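Local coordinates for protein DotI (Legionella pneumophila, PDB 3WZ4) that probably forms part of an inner-membrane complex essential for type IVB secretion, this chain being its periplasmic domain, at residues K64-I78 and R91-E105. Numbering follows the deposited sequence.
Sequences KKLVVSAVATRAPII and RVQMPILVTYQSASE
The long antiparallel hairpin formed by strands 67-84 and 87-101 brings Val67 opposite Gln101, Ser69 opposite Thr99 and Val71 opposite Leu97, each pair joined by two backbone hydrogen bonds; Thr99 N to Ser69 O is nearly straight (2.9 Å, 174°). Thr73 N continues the pattern to Pro95 O at 2.9 Å, approaching from above the carbonyl plane. Pro95 has no amide hydrogen for a return bond, which suits the break here: the chain loops out through residues 73-76, and pairing resumes at Ile77 and Gln93 with the register shifted by two.

Met94, present as selenomethionine, packs against Ala72 before the loop and Pro76 at its end. With CG anti to the backbone N (chi1 -166°), its chain runs alongside Pro76, and SE lies 3.8 Å from both Pro76 CD and Ala72 CB. Unbranched and apolar, it is long enough to touch helix 7-21 too. Helices lying across one face of a curved antiparallel sheet fit the NTF2-like fold suggested by the family, and on that face Val68 sets CG1 over the Tyr100 ring in a CH-pi contact, 4.2 Å from its centroid. Its second methyl, CG2, meets Tyr100 CD2 at 3.6 Å; Val61 of helix 57-63 packs against both residues.

The other face is mixed. Val71 and Leu97 lie side by side, the short Ser69 hydroxyl shares a water with Val67 O and Gln101 NE2, and Thr99 OG1 bonds to Gln108 on the next strand. Beyond the strand ends, oppositely charged Lys64 and Glu105 suit a solvent-facing position: the carboxylate lies against the lysine methylenes (OE1 to Lys64 CD 3.1 Å), and NZ completes a long salt bridge to OE1 at 3.6 Å.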
loop_
_atom_site.group_PDB
_atom_site.type_symbol
_atom_site.label_atom_id
_atom_site.label_comp_id
_atom_site.label_asym_id
_atom_site.label_seq_id
_atom_site.Cartn_x
_atom_site.Cartn_y
_atom_site.Cartn_z
ATOM N N LYS A 64 15.799 6.158 14.441
ATOM C CA LYS A 64 15.328 5.686 15.737
ATOM C C LYS A 64 15.256 4.161 15.789
ATOM O O LYS A 64 14.843 3.581 16.793
ATOM C CB LYS A 64 13.964 6.297 16.065
ATOM C CG LYS A 64 13.975 7.816 16.150
ATOM C CD LYS A 64 12.585 8.363 16.423
ATOM C CE LYS A 64 12.599 9.878 16.498
ATOM N NZ LYS A 64 11.246 10.433 16.768
ATOM N N LYS A 65 15.665 3.522 14.698
ATOM C CA LYS A 65 15.701 2.066 14.622
ATOM C C LYS A 65 14.392 1.438 15.092
ATOM O O LYS A 65 14.349 0.733 16.104
ATOM C CB LYS A 65 16.889 1.520 15.415
ATOM C CG LYS A 65 18.220 2.080 14.945
ATOM C CD LYS A 65 19.395 1.336 15.548
ATOM C CE LYS A 65 20.697 1.773 14.892
ATOM N NZ LYS A 65 21.862 0.971 15.358
ATOM N N LEU A 66 13.328 1.695 14.339
ATOM C CA LEU A 66 11.993 1.243 14.709
ATOM C C LEU A 66 11.533 0.039 13.897
ATOM O O LEU A 66 12.126 -0.310 12.876
ATOM C CB LEU A 66 10.985 2.374 14.512
ATOM C CG LEU A 66 11.349 3.729 15.116
ATOM C CD1 LEU A 66 10.424 4.799 14.573
ATOM C CD2 LEU A 66 11.307 3.680 16.637
ATOM N N VAL A 67 10.462 -0.586 14.368
ATOM C CA VAL A 67 9.778 -1.621 13.614
ATOM C C VAL A 67 8.383 -1.108 13.299
ATOM O O VAL A 67 7.642 -0.715 14.202
ATOM C CB VAL A 67 9.668 -2.929 14.416
ATOM C CG1 VAL A 67 8.777 -3.923 13.688
ATOM C CG2 VAL A 67 11.050 -3.521 14.666
ATOM N N VAL A 68 8.029 -1.094 12.021
ATOM C CA VAL A 68 6.720 -0.605 11.611
ATOM C C VAL A 68 5.751 -1.751 11.344
ATOM O O VAL A 68 6.092 -2.725 10.675
ATOM C CB VAL A 68 6.817 0.279 10.358
ATOM C CG1 VAL A 68 5.490 0.973 10.101
ATOM C CG2 VAL A 68 7.927 1.301 10.526
ATOM N N SER A 69 4.541 -1.626 11.878
ATOM C CA SER A 69 3.488 -2.605 11.648
ATOM C C SER A 69 2.158 -1.889 11.486
ATOM O O SER A 69 2.062 -0.686 11.728
ATOM C CB SER A 69 3.414 -3.604 12.805
ATOM O OG SER A 69 3.033 -2.962 14.010
ATOM N N ALA A 70 1.134 -2.625 11.071
ATOM C CA ALA A 70 -0.188 -2.038 10.883
ATOM C C ALA A 70 -1.291 -3.087 10.868
ATOM O O ALA A 70 -1.057 -4.250 10.540
ATOM C CB ALA A 70 -0.226 -1.212 9.604
ATOM N N VAL A 71 -2.495 -2.663 11.229
ATOM C CA VAL A 71 -3.663 -3.530 11.173
ATOM C C VAL A 71 -4.829 -2.748 10.592
ATOM O O VAL A 71 -4.915 -1.531 10.767
ATOM C CB VAL A 71 -4.055 -4.055 12.569
ATOM C CG1 VAL A 71 -2.935 -4.906 13.158
ATOM C CG2 VAL A 71 -4.401 -2.898 13.495
ATOM N N ALA A 72 -5.721 -3.445 9.894
ATOM C CA ALA A 72 -6.901 -2.808 9.325
ATOM C C ALA A 72 -7.872 -2.394 10.425
ATOM O O ALA A 72 -8.222 -3.197 11.289
ATOM C CB ALA A 72 -7.585 -3.739 8.335
ATOM N N THR A 73 -8.294 -1.133 10.392
ATOM C CA THR A 73 -9.228 -0.602 11.380
ATOM C C THR A 73 -10.669 -0.947 11.020
ATOM O O THR A 73 -11.475 -1.283 11.888
ATOM C CB THR A 73 -9.082 0.925 11.520
ATOM O OG1 THR A 73 -7.998 1.215 12.410
ATOM C CG2 THR A 73 -10.359 1.542 12.072
ATOM N N ARG A 74 -10.982 -0.860 9.733
ATOM C CA ARG A 74 -12.282 -1.271 9.219
ATOM C C ARG A 74 -12.101 -1.973 7.878
ATOM O O ARG A 74 -11.016 -1.946 7.297
ATOM C CB ARG A 74 -13.220 -0.067 9.087
ATOM C CG ARG A 74 -13.882 0.324 10.400
ATOM C CD ARG A 74 -14.186 1.812 10.486
ATOM N NE ARG A 74 -15.415 2.197 9.794
ATOM C CZ ARG A 74 -16.633 1.802 10.153
ATOM N NH1 ARG A 74 -16.790 0.986 11.186
ATOM N NH2 ARG A 74 -17.697 2.212 9.474
ATOM N N ALA A 75 -13.160 -2.611 7.396
ATOM C CA ALA A 75 -13.103 -3.302 6.116
ATOM C C ALA A 75 -12.859 -2.314 4.980
ATOM O O ALA A 75 -13.332 -1.175 5.026
ATOM C CB ALA A 75 -14.384 -4.086 5.876
ATOM N N PRO A 76 -12.105 -2.745 3.960
ATOM C CA PRO A 76 -11.876 -1.915 2.776
ATOM C C PRO A 76 -13.156 -1.787 1.964
ATOM O O PRO A 76 -13.940 -2.736 1.907
ATOM C CB PRO A 76 -10.828 -2.709 1.992
ATOM C CG PRO A 76 -11.029 -4.120 2.420
ATOM C CD PRO A 76 -11.413 -4.043 3.870
ATOM N N ILE A 77 -13.368 -0.627 1.353
ATOM C CA ILE A 77 -14.565 -0.404 0.553
ATOM C C ILE A 77 -14.217 0.101 -0.842
ATOM O O ILE A 77 -13.221 0.798 -1.032
ATOM C CB ILE A 77 -15.516 0.613 1.221
ATOM C CG1 ILE A 77 -14.824 1.969 1.370
ATOM C CG2 ILE A 77 -15.993 0.099 2.575
ATOM C CD1 ILE A 77 -15.671 3.009 2.078
ATOM N N ILE A 78 -15.037 -0.269 -1.817
ATOM C CA ILE A 78 -14.900 0.266 -3.163
ATOM C C ILE A 78 -15.681 1.569 -3.253
ATOM O O ILE A 78 -16.907 1.569 -3.167
ATOM C CB ILE A 78 -15.422 -0.723 -4.216
ATOM C CG1 ILE A 78 -14.569 -1.995 -4.210
ATOM C CG2 ILE A 78 -15.426 -0.086 -5.603
ATOM C CD1 ILE A 78 -15.154 -3.120 -5.028
ATOM N N ARG A 91 -11.406 2.035 -7.190
ATOM C CA ARG A 91 -10.877 2.943 -6.181
ATOM C C ARG A 91 -11.226 2.392 -4.804
ATOM O O ARG A 91 -12.388 2.391 -4.398
ATOM C CB ARG A 91 -11.421 4.361 -6.373
ATOM C CG ARG A 91 -10.449 5.444 -5.922
ATOM C CD ARG A 91 -10.931 6.842 -6.289
ATOM N NE ARG A 91 -11.005 7.052 -7.734
ATOM C CZ ARG A 91 -9.989 7.469 -8.485
ATOM N NH1 ARG A 91 -8.809 7.717 -7.935
ATOM N NH2 ARG A 91 -10.154 7.636 -9.790
ATOM N N VAL A 92 -10.208 1.906 -4.099
ATOM C CA VAL A 92 -10.400 1.236 -2.816
ATOM C C VAL A 92 -9.843 2.028 -1.636
ATOM O O VAL A 92 -8.730 2.545 -1.691
ATOM C CB VAL A 92 -9.746 -0.159 -2.821
ATOM C CG1 VAL A 92 -9.746 -0.755 -1.423
ATOM C CG2 VAL A 92 -10.459 -1.075 -3.809
ATOM N N GLN A 93 -10.623 2.098 -0.562
ATOM C CA GLN A 93 -10.232 2.852 0.618
ATOM C C GLN A 93 -10.309 1.988 1.872
ATOM O O GLN A 93 -11.242 1.202 2.039
ATOM C CB GLN A 93 -11.125 4.081 0.773
ATOM C CG GLN A 93 -10.721 4.997 1.910
ATOM C CD GLN A 93 -11.506 6.290 1.916
ATOM O OE1 GLN A 93 -11.165 7.237 1.206
ATOM N NE2 GLN A 93 -12.573 6.333 2.707
HETATM N N MSE A 94 -9.320 2.137 2.747
HETATM C CA MSE A 94 -9.281 1.378 3.992
HETATM C C MSE A 94 -8.534 2.148 5.071
HETATM O O MSE A 94 -7.437 2.648 4.834
HETATM C CB MSE A 94 -8.619 0.012 3.776
HETATM C CG MSE A 94 -8.843 -0.969 4.924
HETATM SE SE MSE A 94 -7.972 -2.698 4.661
HETATM C CE MSE A 94 -6.122 -2.126 4.900
ATOM N N PRO A 95 -9.138 2.256 6.263
ATOM C CA PRO A 95 -8.482 2.885 7.412
ATOM C C PRO A 95 -7.581 1.886 8.134
ATOM O O PRO A 95 -7.913 0.705 8.216
ATOM C CB PRO A 95 -9.662 3.268 8.304
ATOM C CG PRO A 95 -10.671 2.201 8.036
ATOM C CD PRO A 95 -10.510 1.821 6.579
ATOM N N ILE A 96 -6.453 2.356 8.652
ATOM C CA ILE A 96 -5.512 1.475 9.331
ATOM C C ILE A 96 -4.939 2.121 10.585
ATOM O O ILE A 96 -4.967 3.343 10.737
ATOM C CB ILE A 96 -4.335 1.079 8.405
ATOM C CG1 ILE A 96 -3.523 2.316 8.014
ATOM C CG2 ILE A 96 -4.838 0.356 7.170
ATOM C CD1 ILE A 96 -2.352 2.017 7.097
ATOM N N LEU A 97 -4.421 1.287 11.480
ATOM C CA LEU A 97 -3.688 1.769 12.642
ATOM C C LEU A 97 -2.218 1.389 12.505
ATOM O O LEU A 97 -1.864 0.217 12.594
ATOM C CB LEU A 97 -4.261 1.181 13.932
ATOM C CG LEU A 97 -3.566 1.646 15.214
ATOM C CD1 LEU A 97 -3.731 3.151 15.391
ATOM C CD2 LEU A 97 -4.090 0.890 16.431
ATOM N N VAL A 98 -1.365 2.383 12.284
ATOM C CA VAL A 98 0.058 2.134 12.096
ATOM C C VAL A 98 0.808 2.291 13.415
ATOM O O VAL A 98 0.529 3.205 14.190
ATOM C CB VAL A 98 0.665 3.081 11.040
ATOM C CG1 VAL A 98 2.124 2.747 10.799
ATOM C CG2 VAL A 98 -0.120 3.000 9.737
ATOM N N THR A 99 1.755 1.391 13.664
ATOM C CA THR A 99 2.553 1.423 14.884
ATOM C C THR A 99 4.052 1.502 14.590
ATOM O O THR A 99 4.612 0.630 13.927
ATOM C CB THR A 99 2.277 0.190 15.763
ATOM O OG1 THR A 99 0.900 0.179 16.155
ATOM C CG2 THR A 99 3.152 0.207 17.007
ATOM N N TYR A 100 4.689 2.561 15.081
ATOM C CA TYR A 100 6.140 2.704 15.027
ATOM C C TYR A 100 6.689 2.505 16.435
ATOM O O TYR A 100 6.347 3.261 17.343
ATOM C CB TYR A 100 6.518 4.102 14.539
ATOM C CG TYR A 100 6.027 4.449 13.152
ATOM C CD1 TYR A 100 4.726 4.890 12.943
ATOM C CD2 TYR A 100 6.872 4.356 12.051
ATOM C CE1 TYR A 100 4.275 5.217 11.676
ATOM C CE2 TYR A 100 6.430 4.682 10.779
ATOM C CZ TYR A 100 5.130 5.111 10.599
ATOM O OH TYR A 100 4.683 5.437 9.339
ATOM N N GLN A 101 7.536 1.501 16.634
ATOM C CA GLN A 101 7.994 1.218 17.991
ATOM C C GLN A 101 9.408 0.667 18.111
ATOM O O GLN A 101 9.989 0.161 17.148
ATOM C CB GLN A 101 7.017 0.281 18.708
ATOM C CG GLN A 101 7.057 -1.152 18.220
ATOM C CD GLN A 101 6.025 -2.024 18.906
ATOM O OE1 GLN A 101 6.124 -2.297 20.103
ATOM N NE2 GLN A 101 5.021 -2.459 18.152
ATOM N N SER A 102 9.944 0.782 19.322
ATOM C CA SER A 102 11.250 0.246 19.681
ATOM C C SER A 102 11.274 0.065 21.191
ATOM O O SER A 102 10.242 0.179 21.850
ATOM C CB SER A 102 12.360 1.204 19.256
ATOM O OG SER A 102 12.285 2.418 19.982
ATOM N N ALA A 103 12.449 -0.210 21.741
ATOM C CA ALA A 103 12.586 -0.343 23.186
ATOM C C ALA A 103 12.232 0.965 23.893
ATOM O O ALA A 103 11.692 0.954 24.998
ATOM C CB ALA A 103 13.998 -0.781 23.550
ATOM N N SER A 104 12.524 2.088 23.244
ATOM C CA SER A 104 12.346 3.395 23.867
ATOM C C SER A 104 11.096 4.137 23.389
ATOM O O SER A 104 10.593 5.018 24.085
ATOM C CB SER A 104 13.589 4.265 23.645
ATOM O OG SER A 104 13.684 4.686 22.296
ATOM N N GLU A 105 10.594 3.784 22.210
ATOM C CA GLU A 105 9.464 4.510 21.632
ATOM C C GLU A 105 8.262 3.634 21.278
ATOM O O GLU A 105 8.399 2.438 21.013
ATOM C CB GLU A 105 9.905 5.291 20.392
ATOM C CG GLU A 105 10.832 6.458 20.683
ATOM C CD GLU A 105 11.038 7.343 19.470
ATOM O OE1 GLU A 105 11.958 8.187 19.496
ATOM O OE2 GLU A 105 10.274 7.195 18.492
HETATM O O HOH W 1 14.039 4.354 19.329
HETATM O O HOH W 2 12.962 -1.527 17.040
HETATM O O HOH W 3 5.273 -1.781 15.164
HETATM O O HOH W 4 -7.707 3.717 11.756
#